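Local coordinates for protein endolysin B (Mycobacterium phage D29, PDB 3HC7) that hydrolyses the ester junction joining mycolic acids to arabinogalactan in the mycobacterial cell wall, breaching the outer membrane during host lysis, at residues 3-14 with 33-44. Sequence-based numbering, arbitrary orientation.
Sequences KPWLFTVHGTGQ and IYRWQPIGNYPA
Arg35 CB sits on one face of the Trp5 indole, 3.6 Å from the centroid of its six-membered ring in a CH-pi contact, while the backbone of Trp36 lies at the ring's edge. Strands 5-9 and 35-38, which carry these residues, illustrate a beta-alpha-beta crossover in an alpha/beta-hydrolase-type, cutinase-like domain: linked through helix 22-27, they run parallel, the second at the sheet's margin. Bent at chi2 and chi3 (89° at the latter), the arginine chain turns back over the indole and puts Arg35 CZ 3.3 Å from Trp5 NE1, which lies over one guanidinium face, with the two planes 40° apart. In the guanidinium plane, Arg35 NH1 donates to a lone pair of Lys3 O at 2.9 Å. It also forms a salt bridge with Asp71; one nitrogen thus serves both a carbonyl and a carboxylate, which should limit rotation of the group.

The ladder uses Arg35 N to Pro4 O, Leu6 N to Arg35 O, Gln37 N to Leu6 O and Ile39 N to Thr8 O. Trp5, Phe7 and Gln37 share one face, where Trp5 and Gln37 touch helix 50-70; Leu6 and Trp36 pack on the other against helix 22-27.

There the Trp36 indole carries Pro38 CG over one face and has Leu6 O and Thr8 OG1 in plane at its edge. Thr8 OG1 accepts from Trp36 NE1 at 2.8 Å in a nearly straight bond.

Beyond the strands the loops meet beside the active site, where Thr12 N bonds to OG of the catalytic Ser82. Ala44 O accepts from Gly13 N at 2.7 Å, tying down the type II turn 11-14. At the end of strand 5-9, Val9 CG1 rests over one face of the Tyr42 ring, and at that ring's edge Tyr42 OH donates to His10 O at 2.9 Å.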
loop_
_atom_site.group_PDB
_atom_site.type_symbol
_atom_site.label_atom_id
_atom_site.label_comp_id
_atom_site.label_asym_id
_atom_site.label_seq_id
_atom_site.Cartn_x
_atom_site.Cartn_y
_atom_site.Cartn_z
ATOM N N LYS A 3 -10.064 -23.751 5.305
ATOM C CA LYS A 3 -10.001 -22.426 5.917
ATOM C C LYS A 3 -9.033 -21.533 5.137
ATOM O O LYS A 3 -7.843 -21.836 5.052
ATOM C CB LYS A 3 -9.557 -22.563 7.374
ATOM C CG LYS A 3 -9.967 -21.420 8.291
ATOM C CD LYS A 3 -9.724 -21.790 9.757
ATOM C CE LYS A 3 -9.833 -20.579 10.672
ATOM N NZ LYS A 3 -9.342 -20.868 12.048
ATOM N N PRO A 4 -9.544 -20.432 4.557
ATOM C CA PRO A 4 -8.736 -19.538 3.713
ATOM C C PRO A 4 -7.717 -18.735 4.519
ATOM O O PRO A 4 -7.913 -18.495 5.708
ATOM C CB PRO A 4 -9.767 -18.577 3.099
ATOM C CG PRO A 4 -11.121 -19.066 3.531
ATOM C CD PRO A 4 -10.927 -19.952 4.715
ATOM N N TRP A 5 -6.641 -18.321 3.864
ATOM C CA TRP A 5 -5.612 -17.522 4.515
ATOM C C TRP A 5 -5.811 -16.036 4.279
ATOM O O TRP A 5 -6.233 -15.621 3.197
ATOM C CB TRP A 5 -4.220 -17.934 4.033
ATOM C CG TRP A 5 -3.735 -19.143 4.729
ATOM C CD1 TRP A 5 -3.800 -20.433 4.283
ATOM C CD2 TRP A 5 -3.131 -19.192 6.021
ATOM N NE1 TRP A 5 -3.262 -21.281 5.217
ATOM C CE2 TRP A 5 -2.847 -20.544 6.297
ATOM C CE3 TRP A 5 -2.797 -18.221 6.973
ATOM C CZ2 TRP A 5 -2.243 -20.950 7.486
ATOM C CZ3 TRP A 5 -2.197 -18.624 8.148
ATOM C CH2 TRP A 5 -1.928 -19.978 8.398
ATOM N N LEU A 6 -5.499 -15.244 5.303
ATOM C CA LEU A 6 -5.505 -13.794 5.197
ATOM C C LEU A 6 -4.113 -13.245 5.512
ATOM O O LEU A 6 -3.577 -13.457 6.604
ATOM C CB LEU A 6 -6.548 -13.185 6.142
ATOM C CG LEU A 6 -6.570 -11.656 6.228
ATOM C CD1 LEU A 6 -6.855 -11.051 4.869
ATOM C CD2 LEU A 6 -7.589 -11.175 7.263
ATOM N N PHE A 7 -3.527 -12.553 4.539
ATOM C CA PHE A 7 -2.212 -11.944 4.704
ATOM C C PHE A 7 -2.377 -10.441 4.854
ATOM O O PHE A 7 -3.101 -9.811 4.082
ATOM C CB PHE A 7 -1.316 -12.260 3.503
ATOM C CG PHE A 7 -1.095 -13.730 3.287
ATOM C CD1 PHE A 7 -0.088 -14.403 3.966
ATOM C CD2 PHE A 7 -1.904 -14.442 2.414
ATOM C CE1 PHE A 7 0.115 -15.758 3.771
ATOM C CE2 PHE A 7 -1.709 -15.802 2.214
ATOM C CZ PHE A 7 -0.699 -16.458 2.892
ATOM N N THR A 8 -1.711 -9.868 5.851
ATOM C CA THR A 8 -1.891 -8.462 6.159
ATOM C C THR A 8 -0.558 -7.747 6.304
ATOM O O THR A 8 0.400 -8.276 6.878
ATOM C CB THR A 8 -2.707 -8.255 7.454
ATOM O OG1 THR A 8 -2.049 -8.914 8.541
ATOM C CG2 THR A 8 -4.115 -8.810 7.297
ATOM N N VAL A 9 -0.513 -6.535 5.772
ATOM C CA VAL A 9 0.684 -5.714 5.841
ATOM C C VAL A 9 0.314 -4.342 6.378
ATOM O O VAL A 9 -0.447 -3.600 5.753
ATOM C CB VAL A 9 1.363 -5.579 4.473
ATOM C CG1 VAL A 9 2.725 -4.904 4.620
ATOM C CG2 VAL A 9 1.521 -6.950 3.835
ATOM N N HIS A 10 0.847 -4.025 7.550
ATOM C CA HIS A 10 0.597 -2.744 8.202
ATOM C C HIS A 10 1.053 -1.526 7.402
ATOM O O HIS A 10 1.864 -1.632 6.477
ATOM C CB HIS A 10 1.264 -2.716 9.581
ATOM C CG HIS A 10 0.435 -3.328 10.665
ATOM N ND1 HIS A 10 -0.712 -2.732 11.147
ATOM C CD2 HIS A 10 0.589 -4.473 11.370
ATOM C CE1 HIS A 10 -1.225 -3.481 12.107
ATOM N NE2 HIS A 10 -0.457 -4.546 12.261
ATOM N N GLY A 11 0.530 -0.365 7.787
ATOM C CA GLY A 11 0.946 0.899 7.214
ATOM C C GLY A 11 2.208 1.415 7.876
ATOM O O GLY A 11 2.719 0.826 8.830
ATOM N N THR A 12 2.711 2.526 7.354
ATOM C CA THR A 12 3.911 3.169 7.865
ATOM C C THR A 12 3.835 3.379 9.380
ATOM O O THR A 12 2.804 3.797 9.909
ATOM C CB THR A 12 4.097 4.523 7.166
ATOM O OG1 THR A 12 4.086 4.317 5.751
ATOM C CG2 THR A 12 5.399 5.187 7.586
ATOM N N GLY A 13 4.921 3.067 10.078
ATOM C CA GLY A 13 5.006 3.324 11.504
ATOM C C GLY A 13 4.585 2.199 12.433
ATOM O O GLY A 13 4.659 2.352 13.651
ATOM N N GLN A 14 4.146 1.071 11.879
ATOM C CA GLN A 14 3.745 -0.063 12.716
ATOM C C GLN A 14 4.530 -1.330 12.370
ATOM O O GLN A 14 4.046 -2.170 11.615
ATOM C CB GLN A 14 2.239 -0.324 12.588
ATOM C CG GLN A 14 1.727 -1.528 13.365
ATOM C CD GLN A 14 2.087 -1.482 14.842
ATOM O OE1 GLN A 14 1.219 -1.302 15.704
ATOM N NE2 GLN A 14 3.371 -1.647 15.144
ATOM N N ILE A 33 -13.383 -17.131 10.174
ATOM C CA ILE A 33 -13.575 -17.605 8.814
ATOM C C ILE A 33 -12.266 -17.638 8.020
ATOM O O ILE A 33 -12.167 -18.333 7.012
ATOM C CB ILE A 33 -14.648 -16.774 8.070
ATOM C CG1 ILE A 33 -14.068 -16.103 6.825
ATOM C CG2 ILE A 33 -15.309 -15.776 9.013
ATOM C CD1 ILE A 33 -15.116 -15.707 5.805
ATOM N N TYR A 34 -11.267 -16.892 8.483
ATOM C CA TYR A 34 -9.949 -16.884 7.854
ATOM C C TYR A 34 -8.871 -17.279 8.857
ATOM O O TYR A 34 -8.984 -16.980 10.043
ATOM C CB TYR A 34 -9.603 -15.483 7.345
ATOM C CG TYR A 34 -10.366 -14.997 6.136
ATOM C CD1 TYR A 34 -11.564 -14.312 6.281
ATOM C CD2 TYR A 34 -9.867 -15.186 4.851
ATOM C CE1 TYR A 34 -12.256 -13.850 5.182
ATOM C CE2 TYR A 34 -10.552 -14.724 3.747
ATOM C CZ TYR A 34 -11.746 -14.056 3.919
ATOM O OH TYR A 34 -12.436 -13.590 2.826
ATOM N N ARG A 35 -7.826 -17.941 8.370
ATOM C CA ARG A 35 -6.583 -18.086 9.123
ATOM C C ARG A 35 -5.724 -16.852 8.846
ATOM O O ARG A 35 -5.711 -16.344 7.725
ATOM C CB ARG A 35 -5.842 -19.346 8.689
ATOM C CG ARG A 35 -6.572 -20.628 9.036
ATOM C CD ARG A 35 -6.483 -21.625 7.902
ATOM N NE ARG A 35 -5.308 -22.481 7.992
ATOM C CZ ARG A 35 -5.010 -23.423 7.102
ATOM N NH1 ARG A 35 -5.796 -23.617 6.050
ATOM N NH2 ARG A 35 -3.925 -24.166 7.258
ATOM N N TRP A 36 -4.998 -16.381 9.856
ATOM C CA TRP A 36 -4.319 -15.094 9.762
ATOM C C TRP A 36 -2.795 -15.173 9.840
ATOM O O TRP A 36 -2.240 -15.702 10.806
ATOM C CB TRP A 36 -4.855 -14.153 10.843
ATOM C CG TRP A 36 -4.210 -12.805 10.854
ATOM C CD1 TRP A 36 -3.716 -12.118 9.784
ATOM C CD2 TRP A 36 -4.024 -11.962 11.994
ATOM N NE1 TRP A 36 -3.213 -10.906 10.192
ATOM C CE2 TRP A 36 -3.394 -10.786 11.545
ATOM C CE3 TRP A 36 -4.321 -12.094 13.355
ATOM C CZ2 TRP A 36 -3.057 -9.743 12.410
ATOM C CZ3 TRP A 36 -3.987 -11.061 14.210
ATOM C CH2 TRP A 36 -3.361 -9.902 13.736
ATOM N N GLN A 37 -2.134 -14.630 8.817
ATOM C CA GLN A 37 -0.679 -14.534 8.784
ATOM C C GLN A 37 -0.209 -13.092 8.604
ATOM O O GLN A 37 -0.053 -12.618 7.477
ATOM C CB GLN A 37 -0.105 -15.387 7.656
ATOM C CG GLN A 37 1.411 -15.323 7.568
ATOM C CD GLN A 37 2.064 -15.748 8.869
ATOM O OE1 GLN A 37 1.930 -16.897 9.293
ATOM N NE2 GLN A 37 2.765 -14.822 9.515
ATOM N N PRO A 38 0.023 -12.386 9.717
ATOM C CA PRO A 38 0.545 -11.019 9.659
ATOM C C PRO A 38 1.939 -11.032 9.054
ATOM O O PRO A 38 2.703 -11.958 9.323
ATOM C CB PRO A 38 0.626 -10.608 11.133
ATOM C CG PRO A 38 -0.238 -11.556 11.858
ATOM C CD PRO A 38 -0.185 -12.839 11.099
ATOM N N ILE A 39 2.265 -10.029 8.247
ATOM C CA ILE A 39 3.573 -9.981 7.601
ATOM C C ILE A 39 4.604 -9.206 8.429
ATOM O O ILE A 39 4.471 -7.999 8.636
ATOM C CB ILE A 39 3.473 -9.369 6.179
ATOM C CG1 ILE A 39 2.528 -10.200 5.300
ATOM C CG2 ILE A 39 4.850 -9.253 5.544
ATOM C CD1 ILE A 39 2.893 -11.651 5.208
ATOM N N GLY A 40 5.636 -9.905 8.894
ATOM C CA GLY A 40 6.714 -9.280 9.648
ATOM C C GLY A 40 7.984 -9.117 8.828
ATOM O O GLY A 40 7.940 -9.116 7.593
ATOM N N ASN A 41 9.123 -8.990 9.507
ATOM C CA ASN A 41 10.385 -8.702 8.829
ATOM C C ASN A 41 10.234 -7.483 7.937
ATOM O O ASN A 41 10.766 -7.439 6.830
ATOM C CB ASN A 41 10.823 -9.890 7.975
ATOM C CG ASN A 41 11.133 -11.113 8.803
ATOM O OD1 ASN A 41 10.831 -12.237 8.403
ATOM N ND2 ASN A 41 11.739 -10.902 9.969
ATOM N N TYR A 42 9.503 -6.496 8.436
ATOM C CA TYR A 42 9.043 -5.388 7.621
ATOM C C TYR A 42 9.055 -4.139 8.492
ATOM O O TYR A 42 8.228 -3.998 9.387
ATOM C CB TYR A 42 7.639 -5.718 7.109
ATOM C CG TYR A 42 6.816 -4.543 6.656
ATOM C CD1 TYR A 42 7.247 -3.723 5.624
ATOM C CD2 TYR A 42 5.590 -4.267 7.246
ATOM C CE1 TYR A 42 6.487 -2.646 5.200
ATOM C CE2 TYR A 42 4.821 -3.198 6.828
ATOM C CZ TYR A 42 5.275 -2.390 5.806
ATOM O OH TYR A 42 4.515 -1.322 5.379
ATOM N N PRO A 43 10.014 -3.234 8.245
ATOM C CA PRO A 43 10.234 -2.116 9.168
ATOM C C PRO A 43 9.074 -1.127 9.194
ATOM O O PRO A 43 8.966 -0.360 10.145
ATOM C CB PRO A 43 11.487 -1.427 8.604
ATOM C CG PRO A 43 12.113 -2.402 7.678
ATOM C CD PRO A 43 10.983 -3.239 7.136
ATOM N N ALA A 44 8.232 -1.141 8.166
ATOM C CA ALA A 44 7.186 -0.123 8.002
ATOM C C ALA A 44 7.718 1.304 8.197
ATOM O O ALA A 44 7.063 2.143 8.820
ATOM C CB ALA A 44 6.014 -0.393 8.940
HETATM O O HOH W 1 2.432 -6.254 8.742
#